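Local coordinates for protein predicted ATPase involved in replication control, Cdc46/Mcm family (Methanopyrus kandleri AV19, PDB 3F8T) that probably acts in DNA replication as an ATP-binding, single-stranded DNA-binding homologue of the MCM replicative helicase, at residues R273-L276 with T277-T280; L81-L84 with V85-A89; L415-E418 with A419-L423. The protein carries 2 engineered substitutions. All coordinates share one frame; numbering follows the deposited sequence.

Contact 1: residues R273-L276 with T277-T280; sequences RTEL and TDLT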
ATOM      1  N   ARG A 273      18.238  -9.056 -10.509  1.00 22.27           N
ATOM      2  CA  ARG A 273      18.748  -9.420  -9.183  1.00 22.19           C
ATOM      3  C   ARG A 273      17.662 -10.020  -8.277  1.00 21.91           C
ATOM      4  O   ARG A 273      17.871 -10.184  -7.074  1.00 21.86           O
ATOM      5  CB  ARG A 273      19.344  -8.200  -8.491  1.00 22.67           C
ATOM      6  CG  ARG A 273      20.480  -7.518  -9.250  1.00 24.44           C
ATOM      7  CD  ARG A 273      20.879  -6.248  -8.520  1.00 25.27           C
ATOM      8  NE  ARG A 273      22.040  -5.572  -9.107  1.00 28.22           N
ATOM      9  CZ  ARG A 273      23.314  -5.869  -8.831  1.00 29.32           C
ATOM     10  NH1 ARG A 273      23.623  -6.860  -7.998  1.00 30.59           N
ATOM     11  NH2 ARG A 273      24.288  -5.171  -9.398  1.00 29.52           N
ATOM     12  N   THR A 274      16.520 -10.366  -8.859  1.00 21.97           N
ATOM     13  CA  THR A 274      15.365 -10.787  -8.079  1.00 22.85           C
ATOM     14  C   THR A 274      14.994 -12.218  -8.413  1.00 23.07           C
ATOM     15  O   THR A 274      14.594 -12.519  -9.545  1.00 23.28           O
ATOM     16  CB  THR A 274      14.170  -9.836  -8.327  1.00 22.70           C
ATOM     17  OG1 THR A 274      14.603  -8.487  -8.118  1.00 23.31           O
ATOM     18  CG2 THR A 274      13.008 -10.129  -7.377  1.00 23.21           C
ATOM     19  N   GLU A 275      15.155 -13.106  -7.434  1.00 23.55           N
ATOM     20  CA  GLU A 275      14.682 -14.487  -7.587  1.00 24.26           C
ATOM     21  C   GLU A 275      13.165 -14.461  -7.546  1.00 24.20           C
ATOM     22  O   GLU A 275      12.572 -13.534  -6.979  1.00 23.09           O
ATOM     23  CB  GLU A 275      15.227 -15.376  -6.472  1.00 24.84           C
ATOM     24  CG  GLU A 275      16.740 -15.309  -6.334  1.00 28.06           C
ATOM     25  CD  GLU A 275      17.444 -15.838  -7.563  1.00 32.65           C
ATOM     26  OE1 GLU A 275      17.217 -17.007  -7.923  1.00 35.40           O
ATOM     27  OE2 GLU A 275      18.231 -15.083  -8.165  1.00 35.48           O
ATOM     28  N   LEU A 276      12.539 -15.478  -8.130  1.00 24.28           N
ATOM     29  CA  LEU A 276      11.090 -15.515  -8.214  1.00 25.39           C
ATOM     30  C   LEU A 276      10.462 -15.322  -6.835  1.00 25.66           C
ATOM     31  O   LEU A 276       9.532 -14.534  -6.670  1.00 25.14           O
ATOM     32  CB  LEU A 276      10.598 -16.805  -8.893  1.00 25.14           C
ATOM     33  CG  LEU A 276       9.088 -17.075  -8.959  1.00 26.91           C
ATOM     34  CD1 LEU A 276       8.367 -15.976  -9.751  1.00 29.08           C
ATOM     35  CD2 LEU A 276       8.829 -18.431  -9.590  1.00 26.40           C
ATOM     36  N   THR A 277      10.989 -16.013  -5.836  1.00 26.15           N
ATOM     37  CA  THR A 277      10.418 -15.894  -4.509  1.00 26.89           C
ATOM     38  C   THR A 277      10.758 -14.551  -3.826  1.00 26.78           C
ATOM     39  O   THR A 277      10.098 -14.186  -2.855  1.00 26.94           O
ATOM     40  CB  THR A 277      10.727 -17.131  -3.625  1.00 27.19           C
ATOM     41  OG1 THR A 277      12.138 -17.332  -3.547  1.00 28.72           O
ATOM     42  CG2 THR A 277      10.100 -18.372  -4.228  1.00 28.17           C
ATOM     43  N   ASP A 278      11.753 -13.821  -4.338  1.00 25.63           N
ATOM     44  CA  ASP A 278      11.999 -12.433  -3.911  1.00 25.31           C
ATOM     45  C   ASP A 278      10.907 -11.511  -4.498  1.00 24.37           C
ATOM     46  O   ASP A 278      10.689 -10.394  -4.006  1.00 23.37           O
ATOM     47  CB  ASP A 278      13.351 -11.866  -4.418  1.00 26.14           C
ATOM     48  CG  ASP A 278      14.600 -12.587  -3.888  1.00 29.33           C
ATOM     49  OD1 ASP A 278      14.646 -13.025  -2.718  1.00 30.12           O
ATOM     50  OD2 ASP A 278      15.592 -12.644  -4.675  1.00 31.85           O
ATOM     51  N   LEU A 279      10.267 -11.957  -5.580  1.00 23.19           N
ATOM     52  CA  LEU A 279       9.242 -11.162  -6.264  1.00 23.27           C
ATOM     53  C   LEU A 279       7.829 -11.469  -5.761  1.00 23.30           C
ATOM     54  O   LEU A 279       6.990 -10.575  -5.667  1.00 24.02           O
ATOM     55  CB  LEU A 279       9.317 -11.385  -7.789  1.00 22.85           C
ATOM     56  CG  LEU A 279       8.280 -10.706  -8.696  1.00 23.30           C
ATOM     57  CD1 LEU A 279       8.367  -9.157  -8.594  1.00 22.71           C
ATOM     58  CD2 LEU A 279       8.463 -11.184 -10.136  1.00 23.34           C
ATOM     59  N   THR A 280       7.564 -12.731  -5.449  1.00 23.56           N
ATOM     60  CA  THR A 280       6.238 -13.145  -5.024  1.00 23.75           C
ATOM     61  C   THR A 280       6.204 -13.321  -3.498  1.00 24.47           C
ATOM     62  O   THR A 280       5.839 -12.396  -2.761  1.00 24.46           O
ATOM     63  CB  THR A 280       5.790 -14.438  -5.774  1.00 23.70           C
ATOM     64  OG1 THR A 280       6.766 -15.462  -5.577  1.00 25.00           O
ATOM     65  CG2 THR A 280       5.691 -14.168  -7.265  1.00 23.36           C
TER
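Asp278 folds back over Glu275 at the start of the short helix 276-279, forming one half of a capping box in the P-loop domain. Glu275 is the N-cap residue, and its backbone N donates to Asp278 OD2 at 2.8 Å. The donor meets the anti side of that oxygen, 31° out of the carboxylate plane. With CG beside its own backbone N (chi1 -63°), Asp278 directs the carboxylate toward the start of the turn. The side chains of Glu275 and Asp278 run alongside each other in the same direction, yet their carboxylates are turned 80° apart. Their acidic ends remain separated, with Glu275 OE2 and Asp278 OD2 5.0 Å from each other.

From the flank, the Thr274 methyl CG2 packs on Asp278 CB at 3.4 Å, while its hydroxyl turns to the backbone oxygen of Asp270. Further along, Leu276 and Thr280 meet at a slant, CD1 against CG2, and both side chains also touch Ala319 of helix 314-326. Leu276 O accepts from two backbone donors, Leu279 N and Thr280 N, the latter 2.9 Å from Leu276 O.

Contact 2: residues L81-L84 with V85-A89; sequences LREL and VRTVA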
ATOM      1  N   LEU A  81      -3.457  -6.722  36.854  1.00 25.22           N
ATOM      2  CA  LEU A  81      -4.834  -6.663  36.376  1.00 26.58           C
ATOM      3  C   LEU A  81      -5.369  -8.053  36.058  1.00 27.40           C
ATOM      4  O   LEU A  81      -6.469  -8.390  36.461  1.00 28.13           O
ATOM      5  CB  LEU A  81      -4.949  -5.708  35.177  1.00 26.35           C
ATOM      6  CG  LEU A  81      -4.560  -4.253  35.473  1.00 26.97           C
ATOM      7  CD1 LEU A  81      -4.786  -3.350  34.263  1.00 28.66           C
ATOM      8  CD2 LEU A  81      -5.321  -3.714  36.702  1.00 28.62           C
ATOM      9  N   ARG A  82      -4.583  -8.877  35.364  1.00 29.16           N
ATOM     10  CA  ARG A  82      -4.994 -10.265  35.126  1.00 31.36           C
ATOM     11  C   ARG A  82      -5.327 -10.992  36.439  1.00 32.20           C
ATOM     12  O   ARG A  82      -6.326 -11.722  36.525  1.00 32.25           O
ATOM     13  CB  ARG A  82      -3.929 -11.033  34.336  1.00 31.30           C
ATOM     14  CG  ARG A  82      -3.986 -10.781  32.822  1.00 33.01           C
ATOM     15  CD  ARG A  82      -3.221 -11.837  32.021  1.00 33.53           C
ATOM     16  NE  ARG A  82      -1.824 -11.453  31.835  1.00 37.70           N
ATOM     17  CZ  ARG A  82      -0.804 -11.920  32.554  1.00 40.37           C
ATOM     18  NH1 ARG A  82       0.435 -11.495  32.307  1.00 40.28           N
ATOM     19  NH2 ARG A  82      -1.011 -12.820  33.512  1.00 42.28           N
ATOM     20  N   GLU A  83      -4.496 -10.772  37.459  1.00 33.54           N
ATOM     21  CA  GLU A  83      -4.712 -11.367  38.783  1.00 35.17           C
ATOM     22  C   GLU A  83      -6.027 -10.894  39.422  1.00 36.05           C
ATOM     23  O   GLU A  83      -6.800 -11.705  39.931  1.00 35.94           O
ATOM     24  CB  GLU A  83      -3.495 -11.115  39.696  1.00 35.02           C
ATOM     25  CG  GLU A  83      -3.615 -11.651  41.122  1.00 36.55           C
ATOM     26  CD  GLU A  83      -3.958 -13.138  41.195  1.00 39.07           C
ATOM     27  OE1 GLU A  83      -3.588 -13.910  40.277  1.00 40.44           O
ATOM     28  OE2 GLU A  83      -4.600 -13.532  42.186  1.00 39.98           O
ATOM     29  N   LEU A  84      -6.280  -9.589  39.385  1.00 37.91           N
ATOM     30  CA  LEU A  84      -7.570  -9.040  39.822  1.00 40.07           C
ATOM     31  C   LEU A  84      -8.758  -9.693  39.115  1.00 41.63           C
ATOM     32  O   LEU A  84      -9.746 -10.033  39.758  1.00 42.41           O
ATOM     33  CB  LEU A  84      -7.630  -7.524  39.610  1.00 39.80           C
ATOM     34  CG  LEU A  84      -6.906  -6.583  40.574  1.00 39.63           C
ATOM     35  CD1 LEU A  84      -7.002  -5.161  40.055  1.00 39.58           C
ATOM     36  CD2 LEU A  84      -7.444  -6.676  41.993  1.00 37.52           C
ATOM     37  N   VAL A  85      -8.677  -9.860  37.796  1.00 43.62           N
ATOM     38  CA  VAL A  85      -9.789 -10.478  37.064  1.00 45.66           C
ATOM     39  C   VAL A  85      -9.891 -11.986  37.330  1.00 46.73           C
ATOM     40  O   VAL A  85     -10.984 -12.551  37.263  1.00 46.94           O
ATOM     41  CB  VAL A  85      -9.798 -10.150  35.534  1.00 45.65           C
ATOM     42  CG1 VAL A  85      -9.389  -8.705  35.285  1.00 46.38           C
ATOM     43  CG2 VAL A  85      -8.918 -11.097  34.748  1.00 46.20           C
ATOM     44  N   ARG A  86      -8.755 -12.617  37.637  1.00 48.40           N
ATOM     45  CA  ARG A  86      -8.700 -14.047  37.967  1.00 50.39           C
ATOM     46  C   ARG A  86      -9.479 -14.327  39.245  1.00 51.32           C
ATOM     47  O   ARG A  86     -10.133 -15.359  39.364  1.00 51.79           O
ATOM     48  CB  ARG A  86      -7.246 -14.528  38.115  1.00 50.31           C
ATOM     49  CG  ARG A  86      -7.073 -16.046  38.109  1.00 50.94           C
ATOM     50  CD  ARG A  86      -5.650 -16.469  38.446  1.00 51.47           C
ATOM     51  NE  ARG A  86      -4.730 -16.301  37.317  1.00 54.56           N
ATOM     52  CZ  ARG A  86      -3.530 -16.877  37.224  1.00 56.10           C
ATOM     53  NH1 ARG A  86      -3.078 -17.671  38.193  1.00 56.00           N
ATOM     54  NH2 ARG A  86      -2.774 -16.657  36.154  1.00 57.32           N
ATOM     55  N   THR A  87      -9.409 -13.391  40.190  1.00 52.54           N
ATOM     56  CA  THR A  87     -10.183 -13.457  41.429  1.00 53.66           C
ATOM     57  C   THR A  87     -11.691 -13.431  41.149  1.00 54.32           C
ATOM     58  O   THR A  87     -12.448 -14.200  41.738  1.00 54.71           O
ATOM     59  CB  THR A  87      -9.803 -12.300  42.374  1.00 53.53           C
ATOM     60  OG1 THR A  87      -8.376 -12.201  42.455  1.00 54.11           O
ATOM     61  CG2 THR A  87     -10.356 -12.531  43.766  1.00 54.36           C
ATOM     62  N   VAL A  88     -12.116 -12.556  40.240  1.00 55.17           N
ATOM     63  CA  VAL A  88     -13.534 -12.414  39.882  1.00 55.77           C
ATOM     64  C   VAL A  88     -14.009 -13.570  38.992  1.00 56.27           C
ATOM     65  O   VAL A  88     -15.151 -14.018  39.104  1.00 56.51           O
ATOM     66  CB  VAL A  88     -13.824 -11.035  39.205  1.00 55.79           C
ATOM     67  CG1 VAL A  88     -15.299 -10.886  38.841  1.00 55.71           C
ATOM     68  CG2 VAL A  88     -13.392  -9.890  40.114  1.00 55.69           C
ATOM     69  N   ALA A  89     -13.131 -14.062  38.121  1.00 56.78           N
ATOM     70  CA  ALA A  89     -13.495 -15.139  37.199  1.00 57.17           C
ATOM     71  C   ALA A  89     -12.393 -16.190  37.016  1.00 57.50           C
ATOM     72  O   ALA A  89     -11.690 -16.187  36.000  1.00 57.49           O
ATOM     73  CB  ALA A  89     -13.924 -14.558  35.847  1.00 57.28           C
TER
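Val85 N donates to Leu81 O at 3.0 Å and Arg86 N to Arg82 O in the same i to i+4 manner, so the backbone is regular alpha-helix, and only the Val88 N to Leu84 O bond, at 3.5 Å, is weak. Val85 sits astride the preceding turn. Its CG1 rests against Leu81 O and its CG2 against Arg82 O, the latter at 3.2 Å, so the two branches of one side chain cover two successive carbonyl oxygens.

On the polar side, Glu83 and Arg86 cross obliquely. The Glu83 chain bends at chi2 (54°), bringing OE1 over one face of the Arg86 guanidinium, 4.0 Å from Arg86 NE. The carboxylate and guanidinium planes stand 64° apart and no N-H points at the oxygen; this is a long salt bridge held by charge alone. The other oxygen, Glu83 OE2, has a weak, long ion pair with Arg25. Arg82 turns its guanidinium to a salt bridge with Glu78, one turn earlier.

Thr87 adds a firmer link. With its hydroxyl beside its own backbone N (chi1 -47°), OG1 donates to Glu83 O at 3.0 Å. Thr87 N donates to the same oxygen, and the two donors arrive from opposite faces of the carbonyl plane, so Glu83 O is gripped twice and the threonine hydroxyl is satisfied within the helix.

Leu81 packs on Leu33 and Ile36 of helix 30-37, while Leu84 reaches Val37 and also Ile19 and Val22 of helix 19-25. This is the final part of an amphipathic helix, 74-88, in the mainly helical N-terminal region of the MCM homologue: leucines and Val85 pack inward, while Arg86 and Thr87 lie on the exposed side and Glu83 stands at the border, touching Phe26.

Contact 3: residues L415-E418 with A419-L423; sequences LTEE and ARKRL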
ATOM      1  N   LEU A 415     -17.905   7.086 -14.427  1.00 23.80           N
ATOM      2  CA  LEU A 415     -18.313   7.823 -15.616  1.00 24.95           C
ATOM      3  C   LEU A 415     -19.666   8.500 -15.452  1.00 25.78           C
ATOM      4  O   LEU A 415     -20.629   7.848 -15.042  1.00 25.80           O
ATOM      5  CB  LEU A 415     -18.443   6.854 -16.790  1.00 25.10           C
ATOM      6  CG  LEU A 415     -17.193   6.103 -17.239  1.00 27.15           C
ATOM      7  CD1 LEU A 415     -17.584   4.993 -18.258  1.00 26.62           C
ATOM      8  CD2 LEU A 415     -16.225   7.121 -17.822  1.00 25.26           C
ATOM      9  N   THR A 416     -19.729   9.791 -15.784  1.00 27.08           N
ATOM     10  CA  THR A 416     -21.002  10.443 -16.072  1.00 28.11           C
ATOM     11  C   THR A 416     -21.504   9.928 -17.415  1.00 28.99           C
ATOM     12  O   THR A 416     -20.747   9.343 -18.206  1.00 27.25           O
ATOM     13  CB  THR A 416     -20.921  11.988 -16.141  1.00 28.28           C
ATOM     14  OG1 THR A 416     -20.179  12.402 -17.299  1.00 28.64           O
ATOM     15  CG2 THR A 416     -20.313  12.581 -14.875  1.00 27.77           C
ATOM     16  N   GLU A 417     -22.793  10.150 -17.657  1.00 29.91           N
ATOM     17  CA  GLU A 417     -23.419   9.749 -18.902  1.00 30.82           C
ATOM     18  C   GLU A 417     -22.644  10.298 -20.099  1.00 30.29           C
ATOM     19  O   GLU A 417     -22.299   9.542 -21.005  1.00 29.89           O
ATOM     20  CB  GLU A 417     -24.885  10.209 -18.924  1.00 31.47           C
ATOM     21  CG  GLU A 417     -25.791   9.260 -19.644  1.00 36.41           C
ATOM     22  CD  GLU A 417     -25.386   9.092 -21.079  1.00 41.39           C
ATOM     23  OE1 GLU A 417     -25.204  10.131 -21.754  1.00 44.87           O
ATOM     24  OE2 GLU A 417     -25.230   7.936 -21.528  1.00 44.40           O
ATOM     25  N   GLU A 418     -22.358  11.596 -20.094  1.00 30.32           N
ATOM     26  CA  GLU A 418     -21.626  12.220 -21.195  1.00 31.22           C
ATOM     27  C   GLU A 418     -20.174  11.737 -21.344  1.00 30.46           C
ATOM     28  O   GLU A 418     -19.643  11.708 -22.460  1.00 29.99           O
ATOM     29  CB  GLU A 418     -21.695  13.749 -21.128  1.00 31.58           C
ATOM     30  CG  GLU A 418     -23.112  14.313 -21.402  1.00 36.15           C
ATOM     31  CD  GLU A 418     -23.769  13.733 -22.668  1.00 41.17           C
ATOM     32  OE1 GLU A 418     -23.366  14.112 -23.798  1.00 44.50           O
ATOM     33  OE2 GLU A 418     -24.697  12.896 -22.535  1.00 43.34           O
ATOM     34  N   ALA A 419     -19.546  11.360 -20.225  1.00 29.92           N
ATOM     35  CA  ALA A 419     -18.201  10.773 -20.252  1.00 29.75           C
ATOM     36  C   ALA A 419     -18.236   9.385 -20.884  1.00 29.92           C
ATOM     37  O   ALA A 419     -17.330   9.011 -21.634  1.00 29.41           O
ATOM     38  CB  ALA A 419     -17.621  10.685 -18.845  1.00 29.43           C
ATOM     39  N   ARG A 420     -19.264   8.610 -20.539  1.00 30.27           N
ATOM     40  CA  ARG A 420     -19.442   7.279 -21.122  1.00 30.53           C
ATOM     41  C   ARG A 420     -19.625   7.388 -22.628  1.00 30.04           C
ATOM     42  O   ARG A 420     -19.027   6.617 -23.389  1.00 29.35           O
ATOM     43  CB  ARG A 420     -20.622   6.544 -20.489  1.00 31.15           C
ATOM     44  CG  ARG A 420     -20.843   5.174 -21.097  1.00 33.37           C
ATOM     45  CD  ARG A 420     -21.905   4.392 -20.375  1.00 38.64           C
ATOM     46  NE  ARG A 420     -23.258   4.903 -20.584  1.00 40.94           N
ATOM     47  CZ  ARG A 420     -23.890   4.964 -21.757  1.00 41.87           C
ATOM     48  NH1 ARG A 420     -23.292   4.588 -22.880  1.00 42.47           N
ATOM     49  NH2 ARG A 420     -25.130   5.432 -21.807  1.00 43.72           N
ATOM     50  N   LYS A 421     -20.421   8.363 -23.061  1.00 29.70           N
ATOM     51  CA  LYS A 421     -20.616   8.591 -24.498  1.00 30.20           C
ATOM     52  C   LYS A 421     -19.320   9.021 -25.186  1.00 29.54           C
ATOM     53  O   LYS A 421     -19.003   8.536 -26.283  1.00 29.22           O
ATOM     54  CB  LYS A 421     -21.751   9.588 -24.753  1.00 30.28           C
ATOM     55  CG  LYS A 421     -23.111   8.974 -24.483  1.00 33.36           C
ATOM     56  CD  LYS A 421     -24.236   9.995 -24.589  1.00 39.26           C
ATOM     57  CE  LYS A 421     -25.587   9.292 -24.615  1.00 41.68           C
ATOM     58  NZ  LYS A 421     -26.663  10.092 -23.950  1.00 44.63           N
ATOM     59  N   ARG A 422     -18.568   9.897 -24.526  1.00 28.69           N
ATOM     60  CA  ARG A 422     -17.284  10.369 -25.035  1.00 28.76           C
ATOM     61  C   ARG A 422     -16.308   9.196 -25.212  1.00 28.27           C
ATOM     62  O   ARG A 422     -15.568   9.124 -26.202  1.00 27.70           O
ATOM     63  CB  ARG A 422     -16.702  11.438 -24.096  1.00 29.01           C
ATOM     64  CG  ARG A 422     -15.365  12.013 -24.545  1.00 30.91           C
ATOM     65  CD  ARG A 422     -15.514  13.082 -25.630  1.00 36.58           C
ATOM     66  NE  ARG A 422     -15.449  14.406 -25.020  1.00 42.13           N
ATOM     67  CZ  ARG A 422     -15.000  15.505 -25.620  1.00 44.35           C
ATOM     68  NH1 ARG A 422     -14.563  15.463 -26.874  1.00 46.07           N
ATOM     69  NH2 ARG A 422     -14.980  16.650 -24.950  1.00 45.63           N
ATOM     70  N   LEU A 423     -16.342   8.273 -24.254  1.00 28.15           N
ATOM     71  CA  LEU A 423     -15.452   7.116 -24.251  1.00 28.15           C
ATOM     72  C   LEU A 423     -15.832   6.138 -25.367  1.00 28.97           C
ATOM     73  O   LEU A 423     -14.973   5.670 -26.118  1.00 28.73           O
ATOM     74  CB  LEU A 423     -15.506   6.419 -22.893  1.00 28.01           C
ATOM     75  CG  LEU A 423     -14.770   5.088 -22.738  1.00 27.20           C
ATOM     76  CD1 LEU A 423     -13.283   5.241 -22.958  1.00 26.19           C
ATOM     77  CD2 LEU A 423     -15.048   4.499 -21.367  1.00 28.25           C
TER
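Lys421 lies across the carboxylate of Glu417, one turn earlier in helix 417-439, and can be traced along it atom by atom. CB rests over the carbonyl oxygens of Glu417 and Glu418. CG, placed beside the backbone N (chi1 -73°), lies 3.6 Å from Glu417 O. CD then runs past both acids on one side, touching Glu417 OE1 and, at 3.6 Å, Glu418 OE2. CE packs tightly on Glu417 OE1 at 3.0 Å. At the tip, Lys421 NZ donates to Glu417 OE1 at 2.6 Å, coming from above the carboxylate plane. The same nitrogen keeps a long salt bridge to Glu418 OE2.

The second oxygen of the acid has another mate: Glu417 OE2 forms a salt bridge of 2.5 Å with Arg420 NH2, the carboxylate and guanidinium planes being 72° apart. One carboxylate thus joins two basic side chains, and the positive charge of Lys421 probably eases the closeness of Glu417 and Glu418. With an alanine in place of Glu417, Lys421 would probably lose its short bridge and keep the long one to Glu418, and Arg420 would lose one of its two carboxylate mates, keeping Glu424.

Thr416 caps the start of the helix, its OG1 accepting from Ala419 N at 3.2 Å. Beside the cap, Leu415 CD1 meets Leu423 CD2 at 4.0 Å, the two side chains crossing at about a right angle. In the AAA-lid region, Leu423 continues onto Leu452 and Val455 of helix 449-465, Ala419 abuts Val476 of helix 473-489, and Leu415 touches Val471 of strand 470-471.

Overall arrangement
Along the chain the order is contact 2, contact 1, contact 3, each in a different region: the N-terminal domain, the P-loop domain and the AAA-lid. They share no helix or strand. Contact 2 belongs to helix 74-88, about 41 Å from the centre of the chain. Contact 1, on helix 276-279, follows strand 266-270, an outermost strand of the five-stranded parallel sheet. Contact 3 opens helix 417-439. Centres of contacts 1 and 3 lie about 41 Å apart and those of contacts 2 and 3 about 63 Å, on opposite sides of the chain's centre. The three therefore mark separate parts of an elongated multidomain protein, each lying at or near the end of its own helix.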